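Side-chain contacts in beta-galactosidase (Bacillus circulans subsp. alkalophilus, PDB 3TTY), which catalyses the hydrolysis of terminal beta-linked galactose residues from beta-galactosides, as a glycoside hydrolase built on a TIM barrel: residues K131-Y136 against K241-D246; Y124-A129 against R237-R242; R68-N73 against H139-M144. All coordinates share one frame; numbering follows the deposited sequence.

Interaction 1 (K131-Y136 against K241-D246)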
loop_
_atom_site.group_PDB
_atom_site.type_symbol
_atom_site.label_atom_id
_atom_site.label_comp_id
_atom_site.label_asym_id
_atom_site.label_seq_id
_atom_site.Cartn_x
_atom_site.Cartn_y
_atom_site.Cartn_z
ATOM N N LYS A 131 -16.099 -27.444 -32.891
ATOM C CA LYS A 131 -17.330 -27.156 -33.616
ATOM C C LYS A 131 -17.199 -25.949 -34.525
ATOM O O LYS A 131 -17.769 -25.929 -35.607
ATOM C CB LYS A 131 -18.501 -26.955 -32.650
ATOM C CG LYS A 131 -19.020 -28.248 -32.008
ATOM C CD LYS A 131 -20.156 -27.962 -31.035
ATOM C CE LYS A 131 -20.815 -29.250 -30.552
ATOM N NZ LYS A 131 -21.423 -30.012 -31.679
ATOM N N LEU A 132 -16.465 -24.933 -34.090
ATOM C CA LEU A 132 -16.253 -23.758 -34.931
ATOM C C LEU A 132 -15.472 -24.126 -36.195
ATOM O O LEU A 132 -15.830 -23.710 -37.299
ATOM C CB LEU A 132 -15.515 -22.650 -34.167
ATOM C CG LEU A 132 -16.293 -21.866 -33.108
ATOM C CD1 LEU A 132 -15.344 -21.192 -32.138
ATOM C CD2 LEU A 132 -17.237 -20.841 -33.744
ATOM N N ALA A 133 -14.393 -24.888 -36.034
ATOM C CA ALA A 133 -13.548 -25.214 -37.176
ATOM C C ALA A 133 -14.303 -26.140 -38.116
ATOM O O ALA A 133 -14.234 -25.991 -39.336
ATOM C CB ALA A 133 -12.216 -25.842 -36.729
ATOM N N GLU A 134 -15.042 -27.083 -37.552
ATOM C CA GLU A 134 -15.858 -27.963 -38.369
ATOM C C GLU A 134 -16.901 -27.169 -39.158
ATOM O O GLU A 134 -17.062 -27.362 -40.367
ATOM C CB GLU A 134 -16.534 -29.030 -37.509
ATOM C CG GLU A 134 -17.628 -29.820 -38.241
ATOM C CD GLU A 134 -18.299 -30.861 -37.348
ATOM O OE1 GLU A 134 -18.406 -32.030 -37.782
ATOM O OE2 GLU A 134 -18.722 -30.510 -36.217
ATOM N N ARG A 135 -17.611 -26.278 -38.479
ATOM C CA ARG A 135 -18.685 -25.536 -39.138
ATOM C C ARG A 135 -18.148 -24.669 -40.275
ATOM O O ARG A 135 -18.785 -24.542 -41.320
ATOM C CB ARG A 135 -19.460 -24.667 -38.146
ATOM C CG ARG A 135 -20.688 -23.991 -38.744
ATOM C CD ARG A 135 -21.440 -23.190 -37.697
ATOM N NE ARG A 135 -22.726 -22.699 -38.181
ATOM C CZ ARG A 135 -23.856 -23.390 -38.100
ATOM N NH1 ARG A 135 -23.851 -24.604 -37.567
ATOM N NH2 ARG A 135 -24.991 -22.875 -38.550
ATOM N N TYR A 136 -16.978 -24.074 -40.073
ATOM C CA TYR A 136 -16.455 -23.127 -41.057
ATOM C C TYR A 136 -15.259 -23.666 -41.825
ATOM O O TYR A 136 -14.495 -22.891 -42.392
ATOM C CB TYR A 136 -16.103 -21.792 -40.382
ATOM C CG TYR A 136 -17.275 -21.177 -39.647
ATOM C CD1 TYR A 136 -18.437 -20.843 -40.325
ATOM C CD2 TYR A 136 -17.228 -20.939 -38.280
ATOM C CE1 TYR A 136 -19.523 -20.289 -39.671
ATOM C CE2 TYR A 136 -18.323 -20.381 -37.609
ATOM C CZ TYR A 136 -19.458 -20.059 -38.312
ATOM O OH TYR A 136 -20.547 -19.507 -37.675
ATOM N N LYS A 241 -6.708 -27.489 -36.135
ATOM C CA LYS A 241 -5.960 -28.030 -37.261
ATOM C C LYS A 241 -6.532 -29.356 -37.782
ATOM O O LYS A 241 -6.399 -29.666 -38.961
ATOM C CB LYS A 241 -4.481 -28.173 -36.902
ATOM C CG LYS A 241 -3.726 -26.843 -36.891
ATOM C CD LYS A 241 -2.300 -27.045 -36.386
ATOM C CE LYS A 241 -1.460 -25.784 -36.576
ATOM N NZ LYS A 241 -1.549 -25.230 -37.966
ATOM N N ARG A 242 -7.176 -30.126 -36.911
ATOM C CA ARG A 242 -7.852 -31.351 -37.327
ATOM C C ARG A 242 -8.876 -31.079 -38.449
ATOM O O ARG A 242 -9.047 -31.890 -39.365
ATOM C CB ARG A 242 -8.562 -31.983 -36.132
ATOM C CG ARG A 242 -8.501 -33.501 -36.091
ATOM C CD ARG A 242 -9.023 -34.041 -34.756
ATOM N NE ARG A 242 -10.438 -33.731 -34.551
ATOM C CZ ARG A 242 -11.437 -34.567 -34.826
ATOM N NH1 ARG A 242 -11.180 -35.777 -35.315
ATOM N NH2 ARG A 242 -12.694 -34.198 -34.606
ATOM N N TRP A 243 -9.553 -29.938 -38.366
ATOM C CA TRP A 243 -10.595 -29.589 -39.316
ATOM C C TRP A 243 -10.106 -28.619 -40.384
ATOM O O TRP A 243 -10.566 -28.660 -41.517
ATOM C CB TRP A 243 -11.792 -28.990 -38.588
ATOM C CG TRP A 243 -12.562 -29.980 -37.793
ATOM C CD1 TRP A 243 -12.520 -30.155 -36.450
ATOM C CD2 TRP A 243 -13.494 -30.942 -38.297
ATOM N NE1 TRP A 243 -13.369 -31.170 -36.076
ATOM C CE2 TRP A 243 -13.982 -31.667 -37.193
ATOM C CE3 TRP A 243 -13.964 -31.261 -39.576
ATOM C CZ2 TRP A 243 -14.917 -32.690 -37.326
ATOM C CZ3 TRP A 243 -14.889 -32.270 -39.710
ATOM C CH2 TRP A 243 -15.359 -32.977 -38.591
ATOM N N THR A 244 -9.179 -27.738 -40.029
ATOM C CA THR A 244 -8.653 -26.798 -41.005
ATOM C C THR A 244 -7.135 -26.716 -40.929
ATOM O O THR A 244 -6.586 -25.729 -40.449
ATOM C CB THR A 244 -9.259 -25.397 -40.822
ATOM O OG1 THR A 244 -8.930 -24.904 -39.518
ATOM C CG2 THR A 244 -10.772 -25.463 -40.963
ATOM N N PRO A 245 -6.453 -27.758 -41.427
ATOM C CA PRO A 245 -4.994 -27.895 -41.316
ATOM C C PRO A 245 -4.185 -26.802 -42.014
ATOM O O PRO A 245 -3.016 -26.619 -41.685
ATOM C CB PRO A 245 -4.716 -29.262 -41.955
ATOM C CG PRO A 245 -5.929 -29.560 -42.791
ATOM C CD PRO A 245 -7.077 -28.924 -42.077
ATOM N N ASP A 246 -4.787 -26.087 -42.957
ATOM C CA ASP A 246 -4.062 -25.063 -43.707
ATOM C C ASP A 246 -4.385 -23.649 -43.232
ATOM O O ASP A 246 -3.897 -22.673 -43.810
ATOM C CB ASP A 246 -4.387 -25.166 -45.200
ATOM C CG ASP A 246 -4.067 -26.536 -45.775
ATOM O OD1 ASP A 246 -3.111 -27.183 -45.277
ATOM O OD2 ASP A 246 -4.775 -26.956 -46.724
#

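Interaction 2 (Y124-A129 against R237-R242)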
loop_
_atom_site.group_PDB
_atom_site.type_symbol
_atom_site.label_atom_id
_atom_site.label_comp_id
_atom_site.label_asym_id
_atom_site.label_seq_id
_atom_site.Cartn_x
_atom_site.Cartn_y
_atom_site.Cartn_z
ATOM N N TYR A 124 -14.982 -28.351 -22.493
ATOM C CA TYR A 124 -15.829 -27.512 -23.346
ATOM C C TYR A 124 -15.054 -26.576 -24.275
ATOM O O TYR A 124 -15.535 -26.234 -25.354
ATOM C CB TYR A 124 -16.866 -26.762 -22.516
ATOM C CG TYR A 124 -17.856 -27.702 -21.888
ATOM C CD1 TYR A 124 -18.760 -28.407 -22.678
ATOM C CD2 TYR A 124 -17.876 -27.911 -20.510
ATOM C CE1 TYR A 124 -19.672 -29.282 -22.117
ATOM C CE2 TYR A 124 -18.795 -28.792 -19.932
ATOM C CZ TYR A 124 -19.687 -29.479 -20.745
ATOM O OH TYR A 124 -20.598 -30.362 -20.197
ATOM N N ALA A 125 -13.857 -26.172 -23.865
ATOM C CA ALA A 125 -13.050 -25.312 -24.705
ATOM C C ALA A 125 -12.612 -26.077 -25.956
ATOM O O ALA A 125 -12.663 -25.540 -27.057
ATOM C CB ALA A 125 -11.840 -24.759 -23.940
ATOM N N LYS A 126 -12.198 -27.333 -25.783
ATOM C CA LYS A 126 -11.877 -28.196 -26.921
ATOM C C LYS A 126 -13.082 -28.408 -27.851
ATOM O O LYS A 126 -12.984 -28.254 -29.063
ATOM C CB LYS A 126 -11.357 -29.549 -26.445
ATOM C CG LYS A 126 -11.158 -30.549 -27.580
ATOM C CD LYS A 126 -10.267 -31.729 -27.175
ATOM C CE LYS A 126 -10.022 -32.661 -28.368
ATOM N NZ LYS A 126 -9.086 -33.771 -28.033
ATOM N N ILE A 127 -14.220 -28.770 -27.278
ATOM C CA ILE A 127 -15.424 -28.920 -28.080
ATOM C C ILE A 127 -15.765 -27.645 -28.862
ATOM O O ILE A 127 -16.028 -27.707 -30.067
ATOM C CB ILE A 127 -16.618 -29.378 -27.223
ATOM C CG1 ILE A 127 -16.347 -30.792 -26.697
ATOM C CG2 ILE A 127 -17.912 -29.344 -28.041
ATOM C CD1 ILE A 127 -17.457 -31.368 -25.825
ATOM N N LEU A 128 -15.747 -26.494 -28.192
ATOM C CA LEU A 128 -16.109 -25.235 -28.858
ATOM C C LEU A 128 -15.211 -24.942 -30.067
ATOM O O LEU A 128 -15.701 -24.625 -31.153
ATOM C CB LEU A 128 -16.099 -24.054 -27.883
ATOM C CG LEU A 128 -16.449 -22.674 -28.451
ATOM C CD1 LEU A 128 -17.765 -22.696 -29.250
ATOM C CD2 LEU A 128 -16.506 -21.634 -27.333
ATOM N N ALA A 129 -13.904 -25.037 -29.869
ATOM C CA ALA A 129 -12.956 -24.822 -30.943
ATOM C C ALA A 129 -13.198 -25.833 -32.070
ATOM O O ALA A 129 -13.141 -25.493 -33.245
ATOM C CB ALA A 129 -11.528 -24.942 -30.412
ATOM N N ARG A 237 -5.482 -25.523 -30.510
ATOM C CA ARG A 237 -4.757 -25.498 -31.766
ATOM C C ARG A 237 -4.945 -26.834 -32.483
ATOM O O ARG A 237 -5.277 -26.856 -33.660
ATOM C CB ARG A 237 -3.273 -25.220 -31.511
ATOM C CG ARG A 237 -2.367 -25.355 -32.725
ATOM C CD ARG A 237 -0.917 -25.553 -32.303
ATOM N NE ARG A 237 -0.692 -26.904 -31.817
ATOM C CZ ARG A 237 0.414 -27.313 -31.203
ATOM N NH1 ARG A 237 1.409 -26.467 -30.982
ATOM N NH2 ARG A 237 0.523 -28.571 -30.803
ATOM N N ASP A 238 -4.756 -27.943 -31.765
ATOM C CA ASP A 238 -4.842 -29.272 -32.380
ATOM C C ASP A 238 -6.241 -29.600 -32.904
ATOM O O ASP A 238 -6.392 -30.174 -33.979
ATOM C CB ASP A 238 -4.364 -30.362 -31.419
ATOM C CG ASP A 238 -2.848 -30.294 -31.146
ATOM O OD1 ASP A 238 -2.111 -29.607 -31.896
ATOM O OD2 ASP A 238 -2.393 -30.940 -30.173
ATOM N N GLU A 239 -7.264 -29.233 -32.148
ATOM C CA GLU A 239 -8.637 -29.482 -32.571
ATOM C C GLU A 239 -8.968 -28.639 -33.806
ATOM O O GLU A 239 -9.642 -29.101 -34.714
ATOM C CB GLU A 239 -9.613 -29.219 -31.410
ATOM C CG GLU A 239 -11.060 -29.618 -31.666
ATOM C CD GLU A 239 -11.262 -31.123 -31.893
ATOM O OE1 GLU A 239 -10.291 -31.903 -31.760
ATOM O OE2 GLU A 239 -12.409 -31.520 -32.202
ATOM N N LEU A 240 -8.452 -27.417 -33.847
ATOM C CA LEU A 240 -8.624 -26.535 -35.004
ATOM C C LEU A 240 -7.972 -27.106 -36.258
ATOM O O LEU A 240 -8.594 -27.182 -37.319
ATOM C CB LEU A 240 -8.038 -25.147 -34.720
ATOM C CG LEU A 240 -8.745 -24.308 -33.655
ATOM C CD1 LEU A 240 -8.015 -22.997 -33.417
ATOM C CD2 LEU A 240 -10.197 -24.054 -34.052
ATOM N N LYS A 241 -6.708 -27.489 -36.135
ATOM C CA LYS A 241 -5.960 -28.030 -37.261
ATOM C C LYS A 241 -6.532 -29.356 -37.782
ATOM O O LYS A 241 -6.399 -29.666 -38.961
ATOM C CB LYS A 241 -4.481 -28.173 -36.902
ATOM C CG LYS A 241 -3.726 -26.843 -36.891
ATOM C CD LYS A 241 -2.300 -27.045 -36.386
ATOM C CE LYS A 241 -1.460 -25.784 -36.576
ATOM N NZ LYS A 241 -1.549 -25.230 -37.966
ATOM N N ARG A 242 -7.176 -30.126 -36.911
ATOM C CA ARG A 242 -7.852 -31.351 -37.327
ATOM C C ARG A 242 -8.876 -31.079 -38.449
ATOM O O ARG A 242 -9.047 -31.890 -39.365
ATOM C CB ARG A 242 -8.562 -31.983 -36.132
ATOM C CG ARG A 242 -8.501 -33.501 -36.091
ATOM C CD ARG A 242 -9.023 -34.041 -34.756
ATOM N NE ARG A 242 -10.438 -33.731 -34.551
ATOM C CZ ARG A 242 -11.437 -34.567 -34.826
ATOM N NH1 ARG A 242 -11.180 -35.777 -35.315
ATOM N NH2 ARG A 242 -12.694 -34.198 -34.606
#

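Interaction 3 (R68-N73 against H139-M144)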
loop_
_atom_site.group_PDB
_atom_site.type_symbol
_atom_site.label_atom_id
_atom_site.label_comp_id
_atom_site.label_asym_id
_atom_site.label_seq_id
_atom_site.Cartn_x
_atom_site.Cartn_y
_atom_site.Cartn_z
ATOM N N ARG A 68 -21.996 -11.392 -43.862
ATOM C CA ARG A 68 -22.035 -9.964 -44.151
ATOM C C ARG A 68 -20.666 -9.386 -44.495
ATOM O O ARG A 68 -20.530 -8.615 -45.446
ATOM C CB ARG A 68 -22.651 -9.174 -42.996
ATOM C CG ARG A 68 -22.800 -7.675 -43.328
ATOM C CD ARG A 68 -23.747 -7.489 -44.519
ATOM N NE ARG A 68 -23.818 -6.110 -45.012
ATOM C CZ ARG A 68 -22.994 -5.587 -45.918
ATOM N NH1 ARG A 68 -22.007 -6.312 -46.441
ATOM N NH2 ARG A 68 -23.156 -4.329 -46.302
ATOM N N LEU A 69 -19.663 -9.749 -43.702
ATOM C CA LEU A 69 -18.292 -9.321 -43.933
ATOM C C LEU A 69 -17.730 -9.897 -45.232
ATOM O O LEU A 69 -16.995 -9.229 -45.965
ATOM C CB LEU A 69 -17.407 -9.756 -42.763
ATOM C CG LEU A 69 -17.631 -9.027 -41.433
ATOM C CD1 LEU A 69 -17.057 -9.856 -40.291
ATOM C CD2 LEU A 69 -16.997 -7.650 -41.469
ATOM N N THR A 70 -18.059 -11.152 -45.500
ATOM C CA THR A 70 -17.617 -11.804 -46.721
ATOM C C THR A 70 -18.135 -11.032 -47.940
ATOM O O THR A 70 -17.444 -10.916 -48.945
ATOM C CB THR A 70 -18.081 -13.271 -46.758
ATOM O OG1 THR A 70 -17.435 -13.990 -45.704
ATOM C CG2 THR A 70 -17.717 -13.921 -48.089
ATOM N N LYS A 71 -19.345 -10.488 -47.828
ATOM C CA LYS A 71 -19.922 -9.659 -48.882
ATOM C C LYS A 71 -19.036 -8.450 -49.205
ATOM O O LYS A 71 -18.917 -8.051 -50.364
ATOM C CB LYS A 71 -21.335 -9.224 -48.494
ATOM C CG LYS A 71 -22.253 -8.949 -49.663
ATOM C CD LYS A 71 -23.729 -9.066 -49.261
ATOM C CE LYS A 71 -24.126 -8.036 -48.197
ATOM N NZ LYS A 71 -25.540 -8.211 -47.702
ATOM N N GLU A 72 -18.399 -7.882 -48.183
ATOM C CA GLU A 72 -17.459 -6.775 -48.379
ATOM C C GLU A 72 -16.051 -7.273 -48.667
ATOM O O GLU A 72 -15.120 -6.481 -48.741
ATOM C CB GLU A 72 -17.404 -5.886 -47.136
ATOM C CG GLU A 72 -18.730 -5.296 -46.756
ATOM C CD GLU A 72 -19.362 -4.589 -47.920
ATOM O OE1 GLU A 72 -18.644 -3.852 -48.620
ATOM O OE2 GLU A 72 -20.564 -4.789 -48.155
ATOM N N ASN A 73 -15.893 -8.585 -48.807
ATOM C CA ASN A 73 -14.568 -9.180 -48.995
ATOM C C ASN A 73 -13.586 -8.785 -47.879
ATOM O O ASN A 73 -12.380 -8.656 -48.101
ATOM C CB ASN A 73 -13.999 -8.862 -50.392
ATOM C CG ASN A 73 -12.764 -9.712 -50.737
ATOM O OD1 ASN A 73 -11.765 -9.198 -51.253
ATOM N ND2 ASN A 73 -12.828 -11.016 -50.443
ATOM N N HIS A 139 -14.907 -22.350 -45.272
ATOM C CA HIS A 139 -15.110 -20.935 -45.499
ATOM C C HIS A 139 -13.805 -20.280 -45.921
ATOM O O HIS A 139 -12.797 -20.398 -45.227
ATOM C CB HIS A 139 -15.717 -20.231 -44.290
ATOM C CG HIS A 139 -16.443 -18.973 -44.650
ATOM N ND1 HIS A 139 -15.797 -17.856 -45.137
ATOM C CD2 HIS A 139 -17.762 -18.666 -44.627
ATOM C CE1 HIS A 139 -16.686 -16.910 -45.385
ATOM N NE2 HIS A 139 -17.885 -17.376 -45.083
ATOM N N PRO A 140 -13.834 -19.605 -47.080
ATOM C CA PRO A 140 -12.705 -18.992 -47.790
ATOM C C PRO A 140 -12.115 -17.748 -47.125
ATOM O O PRO A 140 -10.959 -17.429 -47.400
ATOM C CB PRO A 140 -13.322 -18.597 -49.141
ATOM C CG PRO A 140 -14.780 -18.402 -48.842
ATOM C CD PRO A 140 -15.100 -19.458 -47.824
ATOM N N GLN A 141 -12.883 -17.061 -46.283
ATOM C CA GLN A 141 -12.463 -15.764 -45.752
ATOM C C GLN A 141 -11.575 -15.861 -44.512
ATOM O O GLN A 141 -10.835 -14.922 -44.192
ATOM C CB GLN A 141 -13.681 -14.896 -45.433
ATOM C CG GLN A 141 -14.412 -14.386 -46.642
ATOM C CD GLN A 141 -13.505 -13.607 -47.566
ATOM O OE1 GLN A 141 -13.080 -14.117 -48.601
ATOM N NE2 GLN A 141 -13.194 -12.364 -47.194
ATOM N N ILE A 142 -11.651 -16.988 -43.815
ATOM C CA ILE A 142 -10.897 -17.169 -42.577
ATOM C C ILE A 142 -9.410 -17.330 -42.846
ATOM O O ILE A 142 -8.980 -18.317 -43.429
ATOM C CB ILE A 142 -11.398 -18.385 -41.792
ATOM C CG1 ILE A 142 -12.899 -18.254 -41.523
ATOM C CG2 ILE A 142 -10.619 -18.533 -40.502
ATOM C CD1 ILE A 142 -13.497 -19.447 -40.807
ATOM N N VAL A 143 -8.622 -16.360 -42.399
ATOM C CA VAL A 143 -7.209 -16.325 -42.724
ATOM C C VAL A 143 -6.342 -16.645 -41.516
ATOM O O VAL A 143 -5.118 -16.786 -41.637
ATOM C CB VAL A 143 -6.812 -14.931 -43.250
ATOM C CG1 VAL A 143 -7.344 -14.703 -44.671
ATOM C CG2 VAL A 143 -7.325 -13.848 -42.300
ATOM N N MET A 144 -6.969 -16.739 -40.348
ATOM C CA MET A 144 -6.236 -16.884 -39.091
ATOM C C MET A 144 -7.177 -17.315 -37.970
ATOM O O MET A 144 -8.303 -16.828 -37.893
ATOM C CB MET A 144 -5.557 -15.559 -38.736
ATOM C CG MET A 144 -4.714 -15.571 -37.468
ATOM S SD MET A 144 -3.196 -16.571 -37.554
ATOM C CE MET A 144 -2.369 -15.867 -38.973
#

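Interaction 1 (K131-Y136 against K241-D246)
Ala133 and Glu134 meet Trp243 and Thr244 where two neighbouring outer helices of the TIM barrel, 119-135 and 215-243, come to their C-terminal ends. The inner half of the contact is close and buried. Ala133 CB abuts Trp243 CB at 3.7 Å, and the methyl group CG2 of Thr244 comes up to Ala133 O at 3.9 Å. Both Ala133 and Thr244 are buried, with Trp145 of strand 142-146 behind them; the methyl of Thr244 faces the carbonyl oxygen of Ala133, while its hydroxyl is hydrogen-bonded to Trp145 NE1 and to Leu240 O of helix 215-243. The outer half is made by Glu134 and the indole of Trp243, both partly exposed. Here Glu134 CB stands over the six-membered ring of Trp243, 3.7 Å from the centroid and 15° off the ring normal, a CH-pi contact. With CG swung opposite the backbone N (chi1 168°) and the chain extended beyond, Glu134 runs alongside the indole, the two side chains pointing the same way toward the edge of the contact. No hydrogen bond crosses between the segments, so on this more solvent-accessible side the carboxylate meets ring carbons and no polar partner. Arg135 and Tyr136 turn elsewhere, to Asp63, and tie the end of helix 119-135 to helix 60-71. At the outer limit the carboxylate plane is inclined 40° to the indole, and Glu134 OE1 touches the ring at Trp243 CH2, 3.3 Å away.

Interaction 2 (Y124-A129 against R237-R242)
Ala129 and Leu240 mark the closest pairing of two helices that run side by side in the same direction, their short segments 124-129 and 237-242 inclined by 25° with axes 8.8 Å apart at closest approach. These are neighbouring helices of the TIM barrel's outer layer, and their near approach is consistent with the small side chain of Ala129 at the nearest CA pairing. Leu240 sends CD2 to Ala129, reaching the carbonyl oxygen Ala129 O at 3.4 Å and the methyl Ala129 CB at 4.0 Å; both residues are buried, and beyond them Leu240 also rests on Val147 and on Val249 of strand 249-253. Toward the solvent, Glu239 takes over. Its CG lies 3.5 Å from the backbone oxygen Lys126 O, and a bend in its chain (chi2 63°) brings the carboxylate across the extended side chain of Lys126 at about a right angle. The meeting is with the aliphatic part of the lysine: Lys126 CE is 3.5 Å from Glu239 OE1. The ammonium nitrogen Lys126 NZ stays 4.3 Å from Glu239 OE1, too far for a salt bridge, although the opposite charges probably attract. Within its own helix Glu239 has a second positive neighbour in Arg242, so the acid sits between two basic side chains. Replacing Glu239 with an alanine would probably leave both Lys126 and Arg242 without their nearby negative charge and open a gap against the backbone of Lys126. Directed away from helix 119-135, Arg237 grips Asp238 OD1 side-on with NE and NH2, and also bridges to Glu268. The bond from Arg242 NE to Glu239 OE1 is a weak one, 3.3 Å long with a bent N-H...O angle of 129°.

Interaction 3 (R68-N73 against H139-M144)
Thr70 is set against both His139 and Gln141, with its hydroxyl at the middle of the contact. OG1 of Thr70 comes to the edge of the imidazole, in the ring plane, 3.0 Å from His139 CE1, and also lies 3.2 Å from Gln141 CG. The threonine methyl adds a second touch, Thr70 CG2 to Gln141 CG at 3.6 Å, so the aliphatic part of the glutamine packs over both branches of the threonine. Farther along, the side chains of Asn73 and Gln141 cross at about a right angle, with the amide planes 47° apart; Asn73 ND2 lies 3.5 Å from Gln141 NE2, nitrogen beside nitrogen, a van der Waals approach.

The next shell fixes these groups. The imidazole is held in orientation by the backbone: Gln141 N donates to His139 ND1 over 3.2 Å, nearly straight at 167° and close to the ring plane. With OG1 beside the backbone N (chi1 -65°), the hydroxyl of Thr70 reaches back to a hydrogen bond with Ile66 O, one turn earlier in the helix, and also lies at the imidazole edge. Gln141 bends at chi2, and its NE2 is hydrogen-bonded to Ile74 O. Asn73 follows the helix in a Schellman motif, with positive phi and Asn73 N bonded to Thr70 O.

On the other side of helix 60-71, Arg68 makes salt bridges to Glu72 and to Glu26 of helix 22-35. The contact thus seats the C-terminal end of helix 60-71 on the turn leading into strand 142-146, and the backbones of Gln141 and Val143 are hydrogen-bonded to Leu76 where that strand begins beside strand 75-79 of the barrel.

From the N terminus, 68-73 is the first segment, and interaction 3 closes the loop that runs through strand 75-79 and helix 119-135 to 139-144. Inside that loop lie 124-129 and 131-136. Interactions 2 and 1 each close a loop of just over a hundred residues, from there through strand 142-146 to the end of helix 215-243, and so each cross interaction 3. Both tie helix 119-135 to helix 215-243 at successive levels, share Lys241 and Arg242, and meet where Ala133 CB packs on Leu240 CD2. Interaction 1 reaches interaction 3 through Tyr136 CB on Ile142 CD1. Together they join three outer helices, 60-71, 119-135 and 215-243, and strand 142-146.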